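Chromosomal replication initiator protein DnaA (Aquifex aeolicus, PDB 1L8Q) binds ATP through its AAA+ domain and probably initiates and regulates chromosomal replication by assembling on the origin, oriC. Local coordinates at residues A[6-11]-A[49-54]; A[40-45]-A[162-167]; A[66-71]-A[99-104]. All blocks are in the same frame, centred on the assembly; numbering follows the deposited sequence.

Contact 1: residues A[6-11]-A[49-54]; sequences PKYTLE and GKTHLL. With MG (magnesium ion), chain B; ADP (adenosine-5'-diphosphate), chain C.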
loop_
_atom_site.group_PDB
_atom_site.type_symbol
_atom_site.label_atom_id
_atom_site.label_comp_id
_atom_site.label_asym_id
_atom_site.label_seq_id
_atom_site.Cartn_x
_atom_site.Cartn_y
_atom_site.Cartn_z
ATOM N N PRO A 6 8.443 -19.537 0.669
ATOM C CA PRO A 6 9.429 -19.831 -0.373
ATOM C C PRO A 6 9.229 -19.075 -1.681
ATOM O O PRO A 6 10.212 -18.886 -2.398
ATOM C CB PRO A 6 9.242 -21.330 -0.610
ATOM C CG PRO A 6 8.764 -21.850 0.687
ATOM C CD PRO A 6 7.921 -20.754 1.302
ATOM N N LYS A 7 8.005 -18.643 -1.982
ATOM C CA LYS A 7 7.714 -18.008 -3.276
ATOM C C LYS A 7 8.471 -16.692 -3.541
ATOM O O LYS A 7 8.647 -16.302 -4.683
ATOM C CB LYS A 7 6.206 -17.801 -3.465
ATOM C CG LYS A 7 5.678 -16.470 -2.950
ATOM C CD LYS A 7 4.156 -16.363 -3.083
ATOM C CE LYS A 7 3.638 -15.060 -2.444
ATOM N NZ LYS A 7 2.161 -14.878 -2.613
ATOM N N TYR A 8 8.908 -16.016 -2.485
ATOM C CA TYR A 8 9.642 -14.762 -2.638
ATOM C C TYR A 8 11.123 -15.048 -2.746
ATOM O O TYR A 8 11.704 -15.598 -1.814
ATOM C CB TYR A 8 9.440 -13.878 -1.413
ATOM C CG TYR A 8 8.017 -13.488 -1.086
ATOM C CD1 TYR A 8 7.309 -12.614 -1.895
ATOM C CD2 TYR A 8 7.408 -13.939 0.081
ATOM C CE1 TYR A 8 6.025 -12.223 -1.564
ATOM C CE2 TYR A 8 6.134 -13.554 0.418
ATOM C CZ TYR A 8 5.447 -12.696 -0.400
ATOM O OH TYR A 8 4.170 -12.315 -0.064
ATOM N N THR A 9 11.756 -14.667 -3.851
ATOM C CA THR A 9 13.196 -14.850 -3.943
ATOM C C THR A 9 13.920 -13.672 -4.561
ATOM O O THR A 9 13.338 -12.893 -5.318
ATOM C CB THR A 9 13.559 -16.136 -4.712
ATOM O OG1 THR A 9 13.618 -15.862 -6.125
ATOM C CG2 THR A 9 12.457 -17.203 -4.573
ATOM N N LEU A 10 15.204 -13.556 -4.244
ATOM C CA LEU A 10 16.036 -12.522 -4.813
ATOM C C LEU A 10 16.110 -12.775 -6.288
ATOM O O LEU A 10 16.383 -11.888 -7.073
ATOM C CB LEU A 10 17.445 -12.588 -4.237
ATOM C CG LEU A 10 17.724 -11.902 -2.910
ATOM C CD1 LEU A 10 16.934 -10.622 -2.794
ATOM C CD2 LEU A 10 17.367 -12.824 -1.800
ATOM N N GLU A 11 15.889 -14.016 -6.666
ATOM C CA GLU A 11 15.989 -14.388 -8.060
ATOM C C GLU A 11 14.748 -13.969 -8.866
ATOM O O GLU A 11 14.854 -13.662 -10.055
ATOM C CB GLU A 11 16.299 -15.883 -8.195
ATOM C CG GLU A 11 17.356 -16.378 -7.200
ATOM C CD GLU A 11 16.809 -17.375 -6.170
ATOM O OE1 GLU A 11 16.492 -18.542 -6.555
ATOM O OE2 GLU A 11 16.721 -17.004 -4.970
ATOM N N GLY A 49 7.509 -3.899 -2.752
ATOM C CA GLY A 49 8.589 -4.868 -2.683
ATOM C C GLY A 49 9.155 -5.153 -1.298
ATOM O O GLY A 49 10.003 -6.036 -1.144
ATOM N N LYS A 50 8.692 -4.420 -0.290
ATOM C CA LYS A 50 9.218 -4.584 1.065
ATOM C C LYS A 50 9.139 -6.034 1.575
ATOM O O LYS A 50 10.149 -6.623 1.947
ATOM C CB LYS A 50 8.529 -3.606 2.041
ATOM C CG LYS A 50 8.621 -2.149 1.601
ATOM C CD LYS A 50 7.934 -1.197 2.586
ATOM C CE LYS A 50 6.521 -1.651 2.909
ATOM N NZ LYS A 50 5.551 -1.449 1.787
ATOM N N THR A 51 7.951 -6.615 1.577
ATOM C CA THR A 51 7.808 -7.946 2.126
ATOM C C THR A 51 8.551 -8.954 1.256
ATOM O O THR A 51 9.265 -9.825 1.740
ATOM C CB THR A 51 6.330 -8.309 2.271
ATOM O OG1 THR A 51 5.709 -7.434 3.229
ATOM C CG2 THR A 51 6.166 -9.704 2.901
ATOM N N HIS A 52 8.405 -8.812 -0.040
ATOM C CA HIS A 52 9.077 -9.688 -0.951
ATOM C C HIS A 52 10.587 -9.693 -0.680
ATOM O O HIS A 52 11.219 -10.751 -0.613
ATOM C CB HIS A 52 8.800 -9.230 -2.376
ATOM C CG HIS A 52 9.374 -10.129 -3.418
ATOM N ND1 HIS A 52 8.625 -10.630 -4.460
ATOM C CD2 HIS A 52 10.623 -10.628 -3.576
ATOM C CE1 HIS A 52 9.392 -11.388 -5.225
ATOM N NE2 HIS A 52 10.609 -11.401 -4.710
ATOM N N LEU A 53 11.166 -8.510 -0.528
ATOM C CA LEU A 53 12.599 -8.397 -0.341
ATOM C C LEU A 53 13.046 -8.977 1.012
ATOM O O LEU A 53 14.066 -9.683 1.085
ATOM C CB LEU A 53 13.024 -6.942 -0.482
ATOM C CG LEU A 53 14.486 -6.600 -0.711
ATOM C CD1 LEU A 53 15.033 -7.360 -1.894
ATOM C CD2 LEU A 53 14.591 -5.110 -0.952
ATOM N N LEU A 54 12.299 -8.690 2.077
ATOM C CA LEU A 54 12.654 -9.238 3.386
ATOM C C LEU A 54 12.648 -10.760 3.325
ATOM O O LEU A 54 13.584 -11.425 3.773
ATOM C CB LEU A 54 11.680 -8.773 4.460
ATOM C CG LEU A 54 12.085 -7.594 5.343
ATOM C CD1 LEU A 54 12.563 -6.423 4.528
ATOM C CD2 LEU A 54 10.900 -7.212 6.227
HETATM MG MG MG B . 4.511 -5.997 2.701
HETATM P PB ADP C . 4.840 -4.501 0.087
HETATM O O1B ADP C . 5.355 -5.510 1.125
HETATM O O2B ADP C . 5.747 -3.327 -0.139
HETATM O O3B ADP C . 3.396 -4.149 0.262
HETATM P PA ADP C . 5.121 -6.832 -1.328
HETATM O O1A ADP C . 6.556 -7.204 -1.005
HETATM O O2A ADP C . 4.117 -7.453 -0.373
HETATM O O3A ADP C . 4.915 -5.253 -1.301
HETATM O "O5'" ADP C . 4.800 -7.203 -2.843
HETATM C "C5'" ADP C . 3.495 -7.033 -3.367
HETATM C "C4'" ADP C . 3.396 -7.984 -4.534
HETATM O "O4'" ADP C . 4.113 -7.458 -5.668
HETATM C "C3'" ADP C . 4.075 -9.288 -4.177
HETATM O "O3'" ADP C . 3.354 -10.292 -4.877
HETATM C "C2'" ADP C . 5.459 -9.124 -4.763
HETATM O "O2'" ADP C . 6.152 -10.323 -5.067
HETATM C "C1'" ADP C . 5.206 -8.315 -6.006
HETATM N N9 ADP C . 6.420 -7.529 -6.262
HETATM C C8 ADP C . 6.797 -6.400 -5.618
HETATM N N7 ADP C . 7.986 -5.946 -6.119
HETATM C C5 ADP C . 8.377 -6.801 -7.071
HETATM C C6 ADP C . 9.523 -6.916 -7.984
HETATM N N6 ADP C . 10.515 -6.012 -7.979
HETATM N N1 ADP C . 9.553 -7.955 -8.827
HETATM C C2 ADP C . 8.569 -8.876 -8.862
HETATM N N3 ADP C . 7.493 -8.821 -8.054
HETATM C C4 ADP C . 7.350 -7.837 -7.162
HETATM O O HOH W 1 3.055 -4.387 2.792
HETATM O O HOH W 2 5.534 -4.789 4.191
HETATM O O HOH W 3 3.122 -6.852 1.897
HETATM O O HOH W 4 3.532 -6.377 4.517
#

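Contact 2: residues A[40-45]-A[162-167]; sequences IFIYGS and VEIELD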
loop_
_atom_site.group_PDB
_atom_site.type_symbol
_atom_site.label_atom_id
_atom_site.label_comp_id
_atom_site.label_asym_id
_atom_site.label_seq_id
_atom_site.Cartn_x
_atom_site.Cartn_y
_atom_site.Cartn_z
ATOM N N ILE A 40 19.370 -2.589 8.522
ATOM C CA ILE A 40 18.869 -2.141 7.244
ATOM C C ILE A 40 17.403 -1.820 7.473
ATOM O O ILE A 40 16.675 -2.641 8.013
ATOM C CB ILE A 40 18.958 -3.254 6.218
ATOM C CG1 ILE A 40 20.402 -3.558 5.880
ATOM C CG2 ILE A 40 18.196 -2.886 4.948
ATOM C CD1 ILE A 40 20.535 -4.704 4.953
ATOM N N PHE A 41 16.968 -0.633 7.056
ATOM C CA PHE A 41 15.584 -0.211 7.252
ATOM C C PHE A 41 15.020 0.171 5.904
ATOM O O PHE A 41 15.367 1.221 5.363
ATOM C CB PHE A 41 15.551 1.001 8.175
ATOM C CG PHE A 41 14.192 1.393 8.618
ATOM C CD1 PHE A 41 13.321 2.042 7.753
ATOM C CD2 PHE A 41 13.785 1.157 9.925
ATOM C CE1 PHE A 41 12.048 2.422 8.178
ATOM C CE2 PHE A 41 12.523 1.549 10.367
ATOM C CZ PHE A 41 11.656 2.182 9.496
ATOM N N ILE A 42 14.168 -0.686 5.349
ATOM C CA ILE A 42 13.563 -0.425 4.056
ATOM C C ILE A 42 12.185 0.209 4.198
ATOM O O ILE A 42 11.375 -0.248 4.979
ATOM C CB ILE A 42 13.420 -1.732 3.288
ATOM C CG1 ILE A 42 14.785 -2.339 2.999
ATOM C CG2 ILE A 42 12.652 -1.511 1.980
ATOM C CD1 ILE A 42 14.698 -3.832 2.670
ATOM N N TYR A 43 11.912 1.257 3.428
ATOM C CA TYR A 43 10.595 1.882 3.469
ATOM C C TYR A 43 10.056 2.280 2.086
ATOM O O TYR A 43 10.804 2.627 1.165
ATOM C CB TYR A 43 10.573 3.070 4.416
ATOM C CG TYR A 43 11.386 4.229 3.947
ATOM C CD1 TYR A 43 10.784 5.332 3.343
ATOM C CD2 TYR A 43 12.750 4.229 4.098
ATOM C CE1 TYR A 43 11.526 6.394 2.911
ATOM C CE2 TYR A 43 13.509 5.286 3.685
ATOM C CZ TYR A 43 12.891 6.377 3.090
ATOM O OH TYR A 43 13.656 7.445 2.680
ATOM N N GLY A 44 8.739 2.215 1.966
ATOM C CA GLY A 44 8.066 2.532 0.734
ATOM C C GLY A 44 6.587 2.269 0.868
ATOM O O GLY A 44 6.123 1.630 1.823
ATOM N N SER A 45 5.833 2.733 -0.105
ATOM C CA SER A 45 4.393 2.598 -0.045
ATOM C C SER A 45 3.963 1.160 -0.331
ATOM O O SER A 45 4.772 0.329 -0.756
ATOM C CB SER A 45 3.769 3.527 -1.063
ATOM O OG SER A 45 4.042 3.039 -2.355
ATOM N N VAL A 162 16.831 2.916 3.258
ATOM C CA VAL A 162 16.652 2.974 1.817
ATOM C C VAL A 162 15.183 2.939 1.393
ATOM O O VAL A 162 14.443 2.016 1.714
ATOM C CB VAL A 162 17.423 1.859 1.096
ATOM C CG1 VAL A 162 18.807 1.719 1.684
ATOM C CG2 VAL A 162 16.717 0.579 1.237
ATOM N N GLU A 163 14.772 3.957 0.672
ATOM C CA GLU A 163 13.424 4.049 0.159
ATOM C C GLU A 163 13.263 3.083 -1.006
ATOM O O GLU A 163 14.165 2.900 -1.773
ATOM C CB GLU A 163 13.178 5.479 -0.315
ATOM C CG GLU A 163 11.778 5.781 -0.778
ATOM C CD GLU A 163 11.556 7.274 -0.953
ATOM O OE1 GLU A 163 12.576 8.015 -1.032
ATOM O OE2 GLU A 163 10.374 7.715 -0.996
ATOM N N ILE A 164 12.104 2.471 -1.143
ATOM C CA ILE A 164 11.890 1.552 -2.247
ATOM C C ILE A 164 10.660 1.950 -3.045
ATOM O O ILE A 164 9.645 2.364 -2.486
ATOM C CB ILE A 164 11.784 0.112 -1.716
ATOM C CG1 ILE A 164 11.725 -0.891 -2.846
ATOM C CG2 ILE A 164 10.605 -0.051 -0.777
ATOM C CD1 ILE A 164 11.552 -2.269 -2.357
ATOM N N GLU A 165 10.768 1.876 -4.360
ATOM C CA GLU A 165 9.654 2.257 -5.237
ATOM C C GLU A 165 9.451 1.236 -6.339
ATOM O O GLU A 165 10.387 0.560 -6.765
ATOM C CB GLU A 165 9.886 3.648 -5.883
ATOM C CG GLU A 165 9.449 4.837 -5.033
ATOM C CD GLU A 165 10.161 6.160 -5.397
ATOM O OE1 GLU A 165 9.774 7.220 -4.837
ATOM O OE2 GLU A 165 11.107 6.160 -6.230
ATOM N N LEU A 166 8.215 1.128 -6.794
ATOM C CA LEU A 166 7.901 0.284 -7.918
ATOM C C LEU A 166 7.697 1.176 -9.133
ATOM O O LEU A 166 6.605 1.671 -9.365
ATOM C CB LEU A 166 6.651 -0.513 -7.645
ATOM C CG LEU A 166 6.507 -1.725 -8.563
ATOM C CD1 LEU A 166 7.436 -2.812 -8.078
ATOM C CD2 LEU A 166 5.082 -2.220 -8.578
ATOM N N ASP A 167 8.758 1.382 -9.894
ATOM C CA ASP A 167 8.720 2.279 -11.025
ATOM C C ASP A 167 8.049 1.679 -12.271
ATOM O O ASP A 167 7.825 0.475 -12.355
ATOM C CB ASP A 167 10.133 2.778 -11.354
ATOM C CG ASP A 167 10.993 1.730 -12.090
ATOM O OD1 ASP A 167 10.531 0.602 -12.336
ATOM O OD2 ASP A 167 12.156 1.966 -12.473
HETATM O O HOH W 5 7.770 4.295 -2.051
#

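Contact 3: residues A[66-71]-A[99-104]; sequences YRVIYS and VDLLLL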
loop_
_atom_site.group_PDB
_atom_site.type_symbol
_atom_site.label_atom_id
_atom_site.label_comp_id
_atom_site.label_asym_id
_atom_site.label_seq_id
_atom_site.Cartn_x
_atom_site.Cartn_y
_atom_site.Cartn_z
ATOM N N TYR A 66 21.671 -20.349 7.803
ATOM C CA TYR A 66 21.466 -19.434 8.927
ATOM C C TYR A 66 20.111 -19.614 9.618
ATOM O O TYR A 66 19.136 -20.017 9.004
ATOM C CB TYR A 66 21.618 -17.980 8.469
ATOM C CG TYR A 66 23.008 -17.611 8.021
ATOM C CD1 TYR A 66 24.005 -17.350 8.946
ATOM C CD2 TYR A 66 23.324 -17.513 6.672
ATOM C CE1 TYR A 66 25.280 -17.010 8.544
ATOM C CE2 TYR A 66 24.593 -17.175 6.259
ATOM C CZ TYR A 66 25.572 -16.924 7.199
ATOM O OH TYR A 66 26.856 -16.585 6.804
ATOM N N ARG A 67 20.072 -19.301 10.902
ATOM C CA ARG A 67 18.855 -19.350 11.695
ATOM C C ARG A 67 18.090 -18.031 11.463
ATOM O O ARG A 67 18.630 -16.939 11.690
ATOM C CB ARG A 67 19.245 -19.485 13.166
ATOM C CG ARG A 67 18.391 -20.441 14.004
ATOM C CD ARG A 67 18.950 -20.673 15.413
ATOM N NE ARG A 67 18.314 -21.801 16.092
ATOM C CZ ARG A 67 18.954 -22.911 16.442
ATOM N NH1 ARG A 67 20.255 -23.046 16.172
ATOM N NH2 ARG A 67 18.297 -23.893 17.062
ATOM N N VAL A 68 16.842 -18.120 11.008
ATOM C CA VAL A 68 16.113 -16.919 10.609
ATOM C C VAL A 68 14.744 -16.797 11.232
ATOM O O VAL A 68 14.063 -17.771 11.401
ATOM C CB VAL A 68 15.886 -16.907 9.075
ATOM C CG1 VAL A 68 15.168 -15.636 8.640
ATOM C CG2 VAL A 68 17.188 -17.074 8.329
ATOM N N ILE A 69 14.332 -15.588 11.564
ATOM C CA ILE A 69 12.939 -15.383 11.907
ATOM C C ILE A 69 12.369 -14.206 11.133
ATOM O O ILE A 69 13.014 -13.168 10.977
ATOM C CB ILE A 69 12.706 -15.197 13.414
ATOM C CG1 ILE A 69 12.655 -16.545 14.115
ATOM C CG2 ILE A 69 11.348 -14.594 13.646
ATOM C CD1 ILE A 69 12.028 -16.483 15.503
ATOM N N TYR A 70 11.167 -14.392 10.612
ATOM C CA TYR A 70 10.455 -13.322 9.974
ATOM C C TYR A 70 9.190 -13.089 10.731
ATOM O O TYR A 70 8.548 -14.022 11.164
ATOM C CB TYR A 70 10.091 -13.667 8.546
ATOM C CG TYR A 70 9.015 -12.743 7.989
ATOM C CD1 TYR A 70 9.348 -11.562 7.325
ATOM C CD2 TYR A 70 7.673 -13.037 8.156
ATOM C CE1 TYR A 70 8.381 -10.720 6.836
ATOM C CE2 TYR A 70 6.696 -12.196 7.679
ATOM C CZ TYR A 70 7.052 -11.040 7.019
ATOM O OH TYR A 70 6.052 -10.213 6.533
ATOM N N SER A 71 8.804 -11.838 10.868
ATOM C CA SER A 71 7.557 -11.553 11.524
ATOM C C SER A 71 7.151 -10.105 11.302
ATOM O O SER A 71 7.995 -9.219 11.220
ATOM C CB SER A 71 7.671 -11.868 13.016
ATOM O OG SER A 71 6.601 -11.271 13.709
ATOM N N VAL A 99 18.806 -15.672 16.757
ATOM C CA VAL A 99 18.839 -15.866 15.316
ATOM C C VAL A 99 20.083 -15.255 14.681
ATOM O O VAL A 99 20.795 -14.489 15.316
ATOM C CB VAL A 99 17.580 -15.275 14.639
ATOM C CG1 VAL A 99 16.328 -15.971 15.145
ATOM C CG2 VAL A 99 17.488 -13.796 14.884
ATOM N N ASP A 100 20.353 -15.621 13.433
ATOM C CA ASP A 100 21.407 -14.974 12.661
ATOM C C ASP A 100 20.794 -13.822 11.857
ATOM O O ASP A 100 21.496 -12.908 11.430
ATOM C CB ASP A 100 22.046 -15.947 11.668
ATOM C CG ASP A 100 22.573 -17.216 12.326
ATOM O OD1 ASP A 100 23.374 -17.119 13.285
ATOM O OD2 ASP A 100 22.263 -18.362 11.926
ATOM N N LEU A 101 19.483 -13.886 11.640
ATOM C CA LEU A 101 18.795 -12.931 10.781
ATOM C C LEU A 101 17.385 -12.661 11.294
ATOM O O LEU A 101 16.547 -13.547 11.268
ATOM C CB LEU A 101 18.674 -13.504 9.359
ATOM C CG LEU A 101 18.680 -12.527 8.158
ATOM C CD1 LEU A 101 17.781 -12.997 7.017
ATOM C CD2 LEU A 101 18.354 -11.071 8.526
ATOM N N LEU A 102 17.126 -11.441 11.744
ATOM C CA LEU A 102 15.797 -11.065 12.190
ATOM C C LEU A 102 15.146 -10.155 11.130
ATOM O O LEU A 102 15.751 -9.182 10.653
ATOM C CB LEU A 102 15.868 -10.371 13.553
ATOM C CG LEU A 102 14.626 -9.605 13.993
ATOM C CD1 LEU A 102 13.457 -10.510 14.010
ATOM C CD2 LEU A 102 14.821 -9.008 15.355
ATOM N N LEU A 103 13.935 -10.491 10.726
ATOM C CA LEU A 103 13.239 -9.688 9.744
ATOM C C LEU A 103 11.943 -9.208 10.352
ATOM O O LEU A 103 11.028 -10.019 10.572
ATOM C CB LEU A 103 12.927 -10.523 8.507
ATOM C CG LEU A 103 14.073 -11.283 7.816
ATOM C CD1 LEU A 103 13.493 -12.290 6.861
ATOM C CD2 LEU A 103 15.022 -10.341 7.088
ATOM N N LEU A 104 11.871 -7.910 10.656
ATOM C CA LEU A 104 10.677 -7.330 11.234
ATOM C C LEU A 104 10.008 -6.453 10.200
ATOM O O LEU A 104 10.553 -5.396 9.801
ATOM C CB LEU A 104 11.012 -6.520 12.481
ATOM C CG LEU A 104 9.834 -6.369 13.443
ATOM C CD1 LEU A 104 9.415 -7.749 13.966
ATOM C CD2 LEU A 104 10.146 -5.426 14.584
#

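Contact 1: residues A[6-11]-A[49-54]
Tyr8 and His52 carry this contact as an offset edge-to-face pair, with ring centroids 5.2 Å apart and planes at 64°. The CD1 edge of Tyr8 comes over one face of the imidazole, 3.5 Å from His52 ND1, and Tyr8 CB stands over the same ring as a CH-pi contact, close to its normal. Both nitrogens of His52 bond near the ring plane. NE2 donates to the backbone carbonyl Thr9 O at 3.2 Å, a fairly straight bond (163°) that arrives above the carbonyl plane, and ND1 is hydrogen-bonded to the ribose hydroxyl, O2' of ADP, at 2.6 Å. With CG anti to the backbone N (chi1 -176°), the imidazole reaches out between the ribose and the 6-11 loop. An alanine at this position would take away both ring bonds, and is likely to leave the ribose O2' and the Thr9 carbonyl without these mates and Tyr8 without a ring to lean on.

Residues 49-54 belong to the Walker A motif (P-loop) of the AAA+ domain and the helix that follows it. The amides of Lys50, Thr51 and His52 donate to phosphate oxygens, and Lys50 NZ grips ADP O2B at 2.7 Å. Magnesium is six-coordinate: Thr51 OG1 at 1.9 Å, ADP O1B and four waters; Asp105 hydrogen-bonds the same threonine oxygen. Apolar packing is slight, with Leu10 CD1 meeting Leu53 CD1 at 3.9 Å where the two side chains cross at about a right angle.

Contact 2: residues A[40-45]-A[162-167]
Tyr43 lays its ring against Glu163, its bridge partner on the neighbouring parallel strand. Glu163 CA stands over one face of the ring as a CH-pi contact, 3.8 Å from the centroid, and CB reaches Tyr43 CZ at 3.5 Å. The tyrosine's chi1 of 68° places CG between the backbone N and the carbonyl carbon, and this leans the ring across the gap toward the glutamate. The extended glutamate chain runs on past the CE1 side of the ring, its carboxylate plane turned only 20° from that of the ring. His141 meets the same ring edge-to-face from outside the two segments.

Val162, paired with Ile42, points to the other face of the sheet. Its CG2 touches Ile42 CG1 at 3.9 Å, and residues of helix 20-31, Leu21 and Ala22, lie against the valine. Ile164 continues this apolar surface: its CG2 packs on Ile42 CG2 at 3.7 Å, and the side chain also touches Thr48 and Lys50 of the nucleotide site.

Between these side chains the backbones are joined in parallel fashion. Val162 N donates to Phe41 O, Tyr43 N to Val162 O at 3.1 Å, and Ile164 N to Tyr43 O at 2.7 Å. Beyond the last bond a water takes the amide of Ser45 and donates to Ile164 O, bridging the two chains beside Gly44, the first residue of the P-loop.

The chemistry is thus divided: aliphatic contacts on the Ile42 face bury the strands beneath helices 50-63 and 20-31, whereas a ring and an exposed acid meet on the other, where the carboxylate can remain in solvent.

Contact 3: residues A[66-71]-A[99-104]
Tyr66 turns the edge of its ring to the carboxylate of Asp100. Asp100 CG lies near the ring plane, and the ring and carboxylate planes stand 78° apart; CD1 of the tyrosine approaches Asp100 OD2 to 3.6 Å. That same oxygen accepts from the backbone amide Arg67 N at 2.6 Å, nearly straight (171°), on its anti side and tilted out of the carboxylate plane. OD1 forms a salt bridge with Lys132, so both carboxylate oxygens are engaged. In return Asp100 N donates to Arg67 O, an oxygen that also receives a weak bond from Leu101 N. The ring of Tyr70, at the other end, meets Leu103 CB obliquely through CD1 at 3.9 Å, while its hydroxyl is hydrogen-bonded to Asp105.

From Val68 onward the strands run nearly parallel, their axes 4.9 Å apart. Ile69 N donates to Leu101 O, Leu103 N to Ile69 O and Ser71 N to Leu103 O, all three nearly along the C=O axis.

Val68, Tyr70, Leu101 and Leu103 share one face of the sheet. Val68 and Leu101 lie side by side, with Val68 CG2 4.0 Å from Leu101 CB, and Val68 CG1 meets Leu103 CD1 at 4.1 Å; helix 50-63 and Leu4 pack over this group. On the other face Ile69, its CG1 anti to the carbonyl carbon (chi1 -82°), sets that atom 3.9 Å from Val99 CG1, and Met95 and Tyr96 of helix 89-97 cover the isoleucine.

Helices pack on both faces, and strand 68-72 is outermost beside 101-105, joined to it through helices 73-86 and 89-97: this is the edge of the parallel alpha/beta sheet of the AAA+ P-loop domain, with strand 101-105 ending at Asp105 of the ATP site, next to Asp106 of the magnesium site.

Contacts 2 and 3 lie on the same five-stranded parallel sheet, in the order 68-72, 101-105, 133-138, 40-43, 160-163, so each takes in one of its outermost strands. Their centres are 20 Å apart and their nearest atoms about 7 Å. Contact 1 touches both, through the P-loop helix that follows strand 40-43 and precedes strand 68-72. Toward contact 2, Lys50 NZ lies 3.1 Å from Gly44 O; toward contact 3, Thr51 CG2 is 3.7 Å from Tyr70 OH. The nucleotide and magnesium sit in contact 1 itself. Ser45 and Leu166 of contact 2 also touch ADP, with the side chain of Ile164 about 6 Å away, and that of Tyr70 is about 6 Å from magnesium.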